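Local atomic coordinates of xyloglucan-specific endo-beta-1,4-glucanase (Uncultured bacterium, PDB entry 4W88), a protein that probably hydrolyses beta-1,4-glucan backbone bonds inside xyloglucan, as a family 5 glycoside hydrolase specific for this plant cell wall polysaccharide. Residues 253-256 with 257-260; 176-179 with 180-184; 162-165 with 166-169. The protein carries 1 engineered substitution. One frame throughout, in Å; residues are numbered along the deposited sequence.

Contact 1 (253-256 with 257-260)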
ATOM      1  N   TYR A 253      -8.632 -14.426   6.227  1.00 29.56           N
ATOM      2  CA  TYR A 253      -8.930 -13.462   7.274  1.00 29.96           C
ATOM      3  C   TYR A 253      -8.870 -14.058   8.678  1.00 35.12           C
ATOM      4  O   TYR A 253      -8.465 -13.380   9.626  1.00 30.06           O
ATOM      5  CB  TYR A 253     -10.297 -12.862   7.038  1.00 35.49           C
ATOM      6  CG  TYR A 253     -10.664 -11.715   7.944  1.00 30.49           C
ATOM      7  CD1 TYR A 253     -10.139 -10.454   7.726  1.00 30.22           C
ATOM      8  CD2 TYR A 253     -11.525 -11.881   9.035  1.00 33.38           C
ATOM      9  CE1 TYR A 253     -10.458  -9.396   8.563  1.00 28.97           C
ATOM     10  CE2 TYR A 253     -11.862 -10.827   9.873  1.00 32.42           C
ATOM     11  CZ  TYR A 253     -11.340  -9.564   9.615  1.00 31.44           C
ATOM     12  OH  TYR A 253     -11.659  -8.457  10.399  1.00 31.27           O
ATOM     13  N   ASN A 254      -9.250 -15.318   8.849  1.00 32.18           N
ATOM     14  CA  ASN A 254      -9.135 -15.912  10.190  1.00 37.25           C
ATOM     15  C   ASN A 254      -7.691 -16.021  10.652  1.00 34.24           C
ATOM     16  O   ASN A 254      -7.406 -15.943  11.844  1.00 34.43           O
ATOM     17  CB  ASN A 254      -9.904 -17.210  10.233  1.00 44.80           C
ATOM     18  CG  ASN A 254     -11.408 -16.950  10.235  1.00 53.40           C
ATOM     19  OD1 ASN A 254     -11.888 -15.825  10.511  1.00 59.19           O
ATOM     20  ND2 ASN A 254     -12.154 -17.947   9.897  1.00 52.98           N
ATOM     21  N   ASN A 255      -6.759 -16.155   9.724  1.00 31.96           N
ATOM     22  CA  ASN A 255      -5.368 -16.093  10.110  1.00 35.63           C
ATOM     23  C   ASN A 255      -4.922 -14.687  10.513  1.00 29.93           C
ATOM     24  O   ASN A 255      -4.177 -14.505  11.486  1.00 29.01           O
ATOM     25  CB  ASN A 255      -4.497 -16.648   9.013  1.00 38.16           C
ATOM     26  CG  ASN A 255      -4.497 -18.156   9.015  1.00 34.14           C
ATOM     27  OD1 ASN A 255      -4.741 -18.827  10.047  1.00 53.23           O
ATOM     28  ND2 ASN A 255      -4.247 -18.709   7.882  1.00 42.67           N
ATOM     29  N   ILE A 256      -5.378 -13.685   9.771  1.00 25.71           N
ATOM     30  CA  ILE A 256      -5.121 -12.301  10.119  1.00 24.09           C
ATOM     31  C   ILE A 256      -5.679 -12.005  11.535  1.00 25.74           C
ATOM     32  O   ILE A 256      -4.996 -11.385  12.357  1.00 25.30           O
ATOM     33  CB  ILE A 256      -5.685 -11.359   9.048  1.00 28.59           C
ATOM     34  CG1 ILE A 256      -4.920 -11.578   7.712  1.00 29.82           C
ATOM     35  CG2 ILE A 256      -5.512  -9.910   9.470  1.00 28.29           C
ATOM     36  CD1 ILE A 256      -5.579 -11.014   6.459  1.00 33.02           C
ATOM     37  N   LYS A 257      -6.889 -12.488  11.815  1.00 28.58           N
ATOM     38  CA  LYS A 257      -7.481 -12.391  13.141  1.00 29.04           C
ATOM     39  C   LYS A 257      -6.612 -13.094  14.242  1.00 29.51           C
ATOM     40  O   LYS A 257      -6.314 -12.516  15.296  1.00 31.43           O
ATOM     41  CB  LYS A 257      -8.912 -12.986  13.109  1.00 33.42           C
ATOM     42  CG  LYS A 257     -10.004 -11.912  13.099  1.00 46.38           C
ATOM     43  CD  LYS A 257     -11.413 -12.470  13.369  1.00 47.24           C
ATOM     44  CE  LYS A 257     -11.729 -12.543  14.825  1.00 51.80           C
ATOM     45  NZ  LYS A 257     -11.990 -11.210  15.412  1.00 45.87           N
ATOM     46  N   LYS A 258      -6.237 -14.348  13.998  1.00 30.62           N
ATOM     47  CA  LYS A 258      -5.490 -15.133  14.975  1.00 32.66           C
ATOM     48  C   LYS A 258      -4.195 -14.425  15.342  1.00 33.49           C
ATOM     49  O   LYS A 258      -3.808 -14.325  16.514  1.00 30.06           O
ATOM     50  CB  LYS A 258      -5.146 -16.480  14.342  1.00 35.92           C
ATOM     51  CG  LYS A 258      -4.682 -17.613  15.235  1.00 46.85           C
ATOM     52  CD  LYS A 258      -4.938 -18.887  14.430  1.00 61.57           C
ATOM     53  CE  LYS A 258      -4.853 -20.146  15.247  1.00 69.93           C
ATOM     54  NZ  LYS A 258      -3.432 -20.563  15.318  1.00 61.71           N
ATOM     55  N   TYR A 259      -3.472 -13.960  14.355  1.00 32.29           N
ATOM     56  CA  TYR A 259      -2.106 -13.487  14.636  1.00 29.51           C
ATOM     57  C   TYR A 259      -1.974 -11.994  14.890  1.00 33.76           C
ATOM     58  O   TYR A 259      -0.979 -11.572  15.452  1.00 31.66           O
ATOM     59  CB  TYR A 259      -1.201 -13.892  13.485  1.00 26.82           C
ATOM     60  CG  TYR A 259      -0.879 -15.366  13.453  1.00 33.00           C
ATOM     61  CD1 TYR A 259       0.194 -15.859  14.187  1.00 34.27           C
ATOM     62  CD2 TYR A 259      -1.640 -16.267  12.726  1.00 32.37           C
ATOM     63  CE1 TYR A 259       0.493 -17.202  14.185  1.00 42.78           C
ATOM     64  CE2 TYR A 259      -1.344 -17.632  12.746  1.00 41.67           C
ATOM     65  CZ  TYR A 259      -0.270 -18.064  13.474  1.00 42.06           C
ATOM     66  OH  TYR A 259       0.097 -19.360  13.538  1.00 45.28           O
ATOM     67  N   LEU A 260      -2.981 -11.211  14.481  1.00 25.36           N
ATOM     68  CA  LEU A 260      -2.893  -9.752  14.543  1.00 23.53           C
ATOM     69  C   LEU A 260      -4.102  -9.140  15.251  1.00 27.39           C
ATOM     70  O   LEU A 260      -3.972  -8.578  16.333  1.00 30.39           O
ATOM     71  CB  LEU A 260      -2.653  -9.151  13.106  1.00 26.55           C
ATOM     72  CG  LEU A 260      -1.332  -9.538  12.449  1.00 26.62           C
ATOM     73  CD1 LEU A 260      -1.255  -9.123  10.965  1.00 30.64           C
ATOM     74  CD2 LEU A 260      -0.173  -8.947  13.175  1.00 33.81           C
TER
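Tyr253 and Lys257 sit one turn apart on helix 246-261, an outer helix of the barrel that runs between strands 218-223 and 267-272. Their side chains meet at an angle. CE2 of the Tyr253 ring touches both CG and CD of Lys257, at 3.9 Å each. The ring reaches this place because its CG lies anti to the backbone N (chi1 -172°). The lysine chain bends at its last two torsions, and NZ forms salt bridges with Asp262 and Asp297. Tyr253 OH bonds to the same Asp297, so the carboxylate of Asp297 meets the polar ends of both side chains.

Four backbone bonds run along this stretch. The bond from Lys257 N to Tyr253 O is 2.8 Å long and nearly straight at N-H (167°). Lys258 N donates to Asn254 O, and Tyr259 N to Asn255 O. Leu260 N reaches Ile256 O at 2.9 Å, but more bent (135°), within a wider pi-type turn at 257-260. Asn255 O also lies in the plane of the Tyr259 ring, at its edge, 3.3 Å from CD2. That ring ends in a hydroxyl bonded to Glu204 of helix 204-208.

Ile256 and Leu260 are buried on the inner side, where both side chains touch Val267. CB of Leu260 packs 3.3 Å from Ile256 O. Asn254 and Lys258 are exposed. Helix 246-261 thus lies outside the closed parallel barrel, Ile256 and Leu260 against strand 267-272, as the outer helices of a (beta/alpha)8, or TIM, barrel do.

Contact 2 (176-179 with 180-184)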
ATOM      1  N   ALA A 176      14.582  -1.235  11.106  1.00 19.93           N
ATOM      2  CA  ALA A 176      15.479  -0.199  10.601  1.00 20.64           C
ATOM      3  C   ALA A 176      14.662   1.035  10.178  1.00 17.80           C
ATOM      4  O   ALA A 176      15.036   2.168  10.391  1.00 19.28           O
ATOM      5  CB  ALA A 176      16.260  -0.714   9.446  1.00 21.11           C
ATOM      6  N   PHE A 177      13.533   0.751   9.534  1.00 20.09           N
ATOM      7  CA  PHE A 177      12.614   1.732   9.060  1.00 19.34           C
ATOM      8  C   PHE A 177      12.045   2.540  10.248  1.00 17.60           C
ATOM      9  O   PHE A 177      12.087   3.761  10.281  1.00 17.77           O
ATOM     10  CB  PHE A 177      11.468   1.040   8.288  1.00 17.86           C
ATOM     11  CG  PHE A 177      10.168   1.805   8.230  1.00 16.78           C
ATOM     12  CD1 PHE A 177      10.051   3.079   7.670  1.00 19.58           C
ATOM     13  CD2 PHE A 177       9.018   1.177   8.659  1.00 17.07           C
ATOM     14  CE1 PHE A 177       8.813   3.700   7.583  1.00 18.95           C
ATOM     15  CE2 PHE A 177       7.771   1.800   8.576  1.00 15.83           C
ATOM     16  CZ  PHE A 177       7.668   3.037   7.993  1.00 15.66           C
ATOM     17  N   ILE A 178      11.541   1.835  11.253  1.00 17.77           N
ATOM     18  CA  ILE A 178      10.990   2.500  12.437  1.00 20.02           C
ATOM     19  C   ILE A 178      12.055   3.311  13.127  1.00 18.69           C
ATOM     20  O   ILE A 178      11.800   4.482  13.464  1.00 19.02           O
ATOM     21  CB  ILE A 178      10.435   1.469  13.461  1.00 19.40           C
ATOM     22  CG1 ILE A 178       9.177   0.817  12.851  1.00 17.52           C
ATOM     23  CG2 ILE A 178      10.135   2.103  14.839  1.00 21.32           C
ATOM     24  CD1 ILE A 178       8.757  -0.488  13.562  1.00 22.17           C
ATOM     25  N   ASP A 179      13.212   2.715  13.339  1.00 19.02           N
ATOM     26  CA  ASP A 179      14.309   3.448  14.027  1.00 17.58           C
ATOM     27  C   ASP A 179      14.684   4.771  13.300  1.00 18.04           C
ATOM     28  O   ASP A 179      14.880   5.791  13.927  1.00 19.91           O
ATOM     29  CB  ASP A 179      15.492   2.496  14.149  1.00 21.29           C
ATOM     30  CG  ASP A 179      16.551   2.986  15.008  1.00 26.10           C
ATOM     31  OD1 ASP A 179      17.347   3.738  14.481  1.00 31.62           O
ATOM     32  OD2 ASP A 179      16.630   2.593  16.187  1.00 32.41           O
ATOM     33  N   ALA A 180      14.828   4.715  11.971  1.00 18.48           N
ATOM     34  CA  ALA A 180      15.253   5.825  11.197  1.00 19.46           C
ATOM     35  C   ALA A 180      14.238   6.947  11.323  1.00 18.40           C
ATOM     36  O   ALA A 180      14.605   8.131  11.424  1.00 18.76           O
ATOM     37  CB  ALA A 180      15.441   5.442   9.763  1.00 18.48           C
ATOM     38  N   VAL A 181      12.975   6.592  11.256  1.00 17.45           N
ATOM     39  CA  VAL A 181      11.917   7.618  11.314  1.00 18.92           C
ATOM     40  C   VAL A 181      11.800   8.221  12.711  1.00 16.55           C
ATOM     41  O   VAL A 181      11.805   9.442  12.862  1.00 16.91           O
ATOM     42  CB  VAL A 181      10.560   7.058  10.890  1.00 16.28           C
ATOM     43  CG1 VAL A 181       9.438   8.072  11.067  1.00 17.54           C
ATOM     44  CG2 VAL A 181      10.547   6.577   9.430  1.00 17.20           C
ATOM     45  N   ARG A 182      11.770   7.375  13.747  1.00 16.36           N
ATOM     46  CA  ARG A 182      11.697   7.911  15.093  1.00 16.90           C
ATOM     47  C   ARG A 182      12.877   8.816  15.493  1.00 17.04           C
ATOM     48  O   ARG A 182      12.693   9.821  16.219  1.00 17.71           O
ATOM     49  CB  ARG A 182      11.564   6.775  16.135  1.00 18.45           C
ATOM     50  CG  ARG A 182      10.328   5.889  15.931  1.00 20.08           C
ATOM     51  CD  ARG A 182       9.027   6.621  16.097  1.00 20.33           C
ATOM     52  NE  ARG A 182       7.887   5.667  16.099  1.00 20.00           N
ATOM     53  CZ  ARG A 182       6.738   5.890  15.508  1.00 19.30           C
ATOM     54  NH1 ARG A 182       6.508   6.978  14.787  1.00 18.45           N
ATOM     55  NH2 ARG A 182       5.823   4.967  15.545  1.00 18.22           N
ATOM     56  N   ALA A 183      14.069   8.496  14.973  1.00 17.92           N
ATOM     57  CA  ALA A 183      15.222   9.283  15.264  1.00 18.54           C
ATOM     58  C   ALA A 183      15.150  10.697  14.668  1.00 16.50           C
ATOM     59  O   ALA A 183      15.943  11.570  15.105  1.00 17.69           O
ATOM     60  CB  ALA A 183      16.461   8.585  14.745  1.00 19.68           C
ATOM     61  N   THR A 184      14.187  10.981  13.792  1.00 19.34           N
ATOM     62  CA  THR A 184      14.087  12.342  13.266  1.00 18.43           C
ATOM     63  C   THR A 184      13.200  13.234  14.119  1.00 17.22           C
ATOM     64  O   THR A 184      13.242  14.449  13.978  1.00 19.86           O
ATOM     65  CB  THR A 184      13.549  12.415  11.841  1.00 17.12           C
ATOM     66  OG1 THR A 184      12.183  11.926  11.798  1.00 18.51           O
ATOM     67  CG2 THR A 184      14.447  11.576  10.955  1.00 18.47           C
TER
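The Phe177 ring meets Val181 CG2 obliquely. CG2 lies 3.8 Å from CE1 and 3.9 Å from CD1. The ring also meets that of Trp128 of helix 117-134, their planes about 60° apart. The second flat group, the Arg182 guanidinium, has Ile178 CG2 standing oblique to it. The closer touch in this pair is further back, between Ile178 CG2 and Arg182 CG at 3.9 Å. In each pair the side chains lie alongside and point the same way. Val181 CG2 comes to the ring because CG1 takes the place anti to the backbone N (chi1 175°).

Both pairs belong to the C-terminal part of helix 164-182, the crossover helix between barrel strands 142-145 and 193-196. Phe177 and Val181 both touch Phe144 and Leu193 of these strands. Arg182 NE forms a salt bridge with Asp215, and its NH1 bonds to the carbonyls of Asn188 and Arg191.

Arg182 N gives Ile178 O an almost straight bond (2.9 Å, 175°). The N atoms of Ala180, Val181 and Ala183 bond likewise to O of Ala176, Phe177 and Asp179. Val181 O then accepts twice from Thr184, from N at 3.0 Å and from OG1 at 2.7 Å, the hydroxyl lying in the carbonyl plane.

Contact 3 (162-165 with 166-169)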
ATOM      1  N   GLY A 162       8.098 -16.139   1.152  1.00 23.24           N
ATOM      2  CA  GLY A 162       9.541 -16.265   1.221  1.00 24.75           C
ATOM      3  C   GLY A 162      10.028 -17.452   2.031  1.00 25.98           C
ATOM      4  O   GLY A 162       9.261 -18.343   2.340  1.00 25.48           O
ATOM      5  N   THR A 163      11.309 -17.414   2.376  1.00 27.30           N
ATOM      6  CA  THR A 163      11.948 -18.416   3.187  1.00 31.38           C
ATOM      7  C   THR A 163      12.085 -17.913   4.638  1.00 25.24           C
ATOM      8  O   THR A 163      11.968 -16.703   4.883  1.00 26.88           O
ATOM      9  CB  THR A 163      13.367 -18.717   2.681  1.00 30.05           C
ATOM     10  OG1 THR A 163      14.194 -17.547   2.875  1.00 29.74           O
ATOM     11  CG2 THR A 163      13.307 -19.110   1.211  1.00 35.57           C
ATOM     12  N   PRO A 164      12.335 -18.818   5.591  1.00 29.80           N
ATOM     13  CA  PRO A 164      12.475 -18.373   6.967  1.00 26.35           C
ATOM     14  C   PRO A 164      13.573 -17.341   7.150  1.00 28.63           C
ATOM     15  O   PRO A 164      13.390 -16.359   7.913  1.00 27.00           O
ATOM     16  CB  PRO A 164      12.788 -19.691   7.698  1.00 29.95           C
ATOM     17  CG  PRO A 164      11.971 -20.700   6.919  1.00 32.11           C
ATOM     18  CD  PRO A 164      12.301 -20.297   5.501  1.00 30.67           C
ATOM     19  N   ALA A 165      14.713 -17.515   6.456  1.00 27.95           N
ATOM     20  CA  ALA A 165      15.789 -16.503   6.592  1.00 26.50           C
ATOM     21  C   ALA A 165      15.357 -15.110   6.055  1.00 26.18           C
ATOM     22  O   ALA A 165      15.713 -14.064   6.582  1.00 25.39           O
ATOM     23  CB  ALA A 165      17.074 -16.977   5.924  1.00 30.71           C
ATOM     24  N   GLU A 166      14.602 -15.127   4.970  1.00 24.39           N
ATOM     25  CA  GLU A 166      14.091 -13.894   4.387  1.00 22.94           C
ATOM     26  C   GLU A 166      13.137 -13.198   5.356  1.00 20.82           C
ATOM     27  O   GLU A 166      13.123 -11.970   5.470  1.00 23.51           O
ATOM     28  CB  GLU A 166      13.406 -14.177   3.066  1.00 20.72           C
ATOM     29  CG  GLU A 166      14.347 -14.349   1.862  1.00 21.44           C
ATOM     30  CD  GLU A 166      13.603 -14.662   0.588  1.00 23.46           C
ATOM     31  OE1 GLU A 166      12.874 -15.700   0.613  1.00 25.21           O
ATOM     32  OE2 GLU A 166      13.673 -13.839  -0.374  1.00 26.38           O
ATOM     33  N   ARG A 167      12.283 -13.971   6.009  1.00 21.97           N
ATOM     34  CA  ARG A 167      11.374 -13.398   6.948  1.00 27.11           C
ATOM     35  C   ARG A 167      12.102 -12.788   8.158  1.00 20.57           C
ATOM     36  O   ARG A 167      11.649 -11.758   8.644  1.00 24.45           O
ATOM     37  CB  ARG A 167      10.302 -14.382   7.358  1.00 25.75           C
ATOM     38  CG  ARG A 167       9.383 -14.717   6.207  1.00 21.46           C
ATOM     39  CD  ARG A 167       8.173 -15.488   6.660  1.00 24.15           C
ATOM     40  NE  ARG A 167       8.445 -16.816   7.130  1.00 27.70           N
ATOM     41  CZ  ARG A 167       8.458 -17.938   6.393  1.00 24.61           C
ATOM     42  NH1 ARG A 167       8.297 -17.908   5.115  1.00 33.02           N
ATOM     43  NH2 ARG A 167       8.685 -19.094   6.989  1.00 35.19           N
ATOM     44  N   LYS A 168      13.203 -13.398   8.624  1.00 24.21           N
ATOM     45  CA  LYS A 168      14.078 -12.745   9.623  1.00 24.45           C
ATOM     46  C   LYS A 168      14.601 -11.385   9.124  1.00 29.08           C
ATOM     47  O   LYS A 168      14.621 -10.413   9.882  1.00 24.79           O
ATOM     48  CB  LYS A 168      15.238 -13.659  10.163  1.00 31.00           C
ATOM     49  CG  LYS A 168      14.859 -14.956  10.871  1.00 38.10           C
ATOM     50  CD  LYS A 168      16.092 -15.646  11.542  1.00 58.48           C
ATOM     51  CE  LYS A 168      16.897 -16.558  10.595  1.00 78.82           C
ATOM     52  NZ  LYS A 168      16.462 -18.001  10.470  1.00 87.24           N
ATOM     53  N   LEU A 169      15.046 -11.337   7.856  1.00 21.23           N
ATOM     54  CA  LEU A 169      15.537 -10.105   7.242  1.00 23.47           C
ATOM     55  C   LEU A 169      14.430  -9.056   7.193  1.00 22.34           C
ATOM     56  O   LEU A 169      14.681  -7.883   7.466  1.00 20.16           O
ATOM     57  CB  LEU A 169      16.082 -10.393   5.842  1.00 20.18           C
ATOM     58  CG  LEU A 169      16.429  -9.197   4.966  1.00 18.88           C
ATOM     59  CD1 LEU A 169      17.571  -8.374   5.601  1.00 20.84           C
ATOM     60  CD2 LEU A 169      16.837  -9.633   3.584  1.00 24.69           C
TER
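Thr163 and Glu166 close a capping box at the start of helix 164-182, their side chains crossing at an angle. Thr163 is the N-cap. Its OG1 sits between its own backbone N and carbonyl carbon (chi1 66°) and accepts from Glu166 N at 3.2 Å. The glutamate chain, extended beyond CG, reaches back to the N-cap. Its OE1 takes Thr163 N at 2.9 Å on the anti side, 19° out of the carboxylate plane. OE1 also lies 3.2 Å from Thr163 OG1. The other oxygen, OE2, bonds to the hydroxyls of Tyr198 and Thr112. With an alanine here, Thr163 N would probably be left without its acceptor, and those two hydroxyls would lose a shared partner.

Arg167 also reaches back to the start of the helix, beside Glu166. Its guanidinium lies with one face under Thr163 C and Pro164 CA, and Gly162 O stands at its edge. NH2 reaches Pro164 CG at 3.7 Å. The fold-back owes much to a bend at chi3 (-68°). NE forms a salt bridge with Asp209, and NH1 bonds to Gly161 O. In the backbone, Arg167 N donates to Thr163 O at 3.0 Å.

Glu166 is buried, yet both carboxylate oxygens have donors. The carboxylate sits by the N-terminus of the helix, which would probably favour its ionised form.

Overall arrangement
Contacts 2 and 3 share helix 164-182: contact 3 starts it and contact 2 lies near its far end, their centres about 22 Å apart. Contact 1 belongs to another outer helix, 246-261, and touches neither. All three are partly buried, on the outer layer of the same barrel. In contacts 1 and 2 apolar side chains face barrel strands. Contact 3 is mostly polar, and its side chains serve the helix start. Both contacts on helix 164-182 touch helix 117-134. The side chains of Ile256 and Glu166 are each about 11 Å from a bound sugar; that of Arg182 is about 10 Å from a magnesium ion.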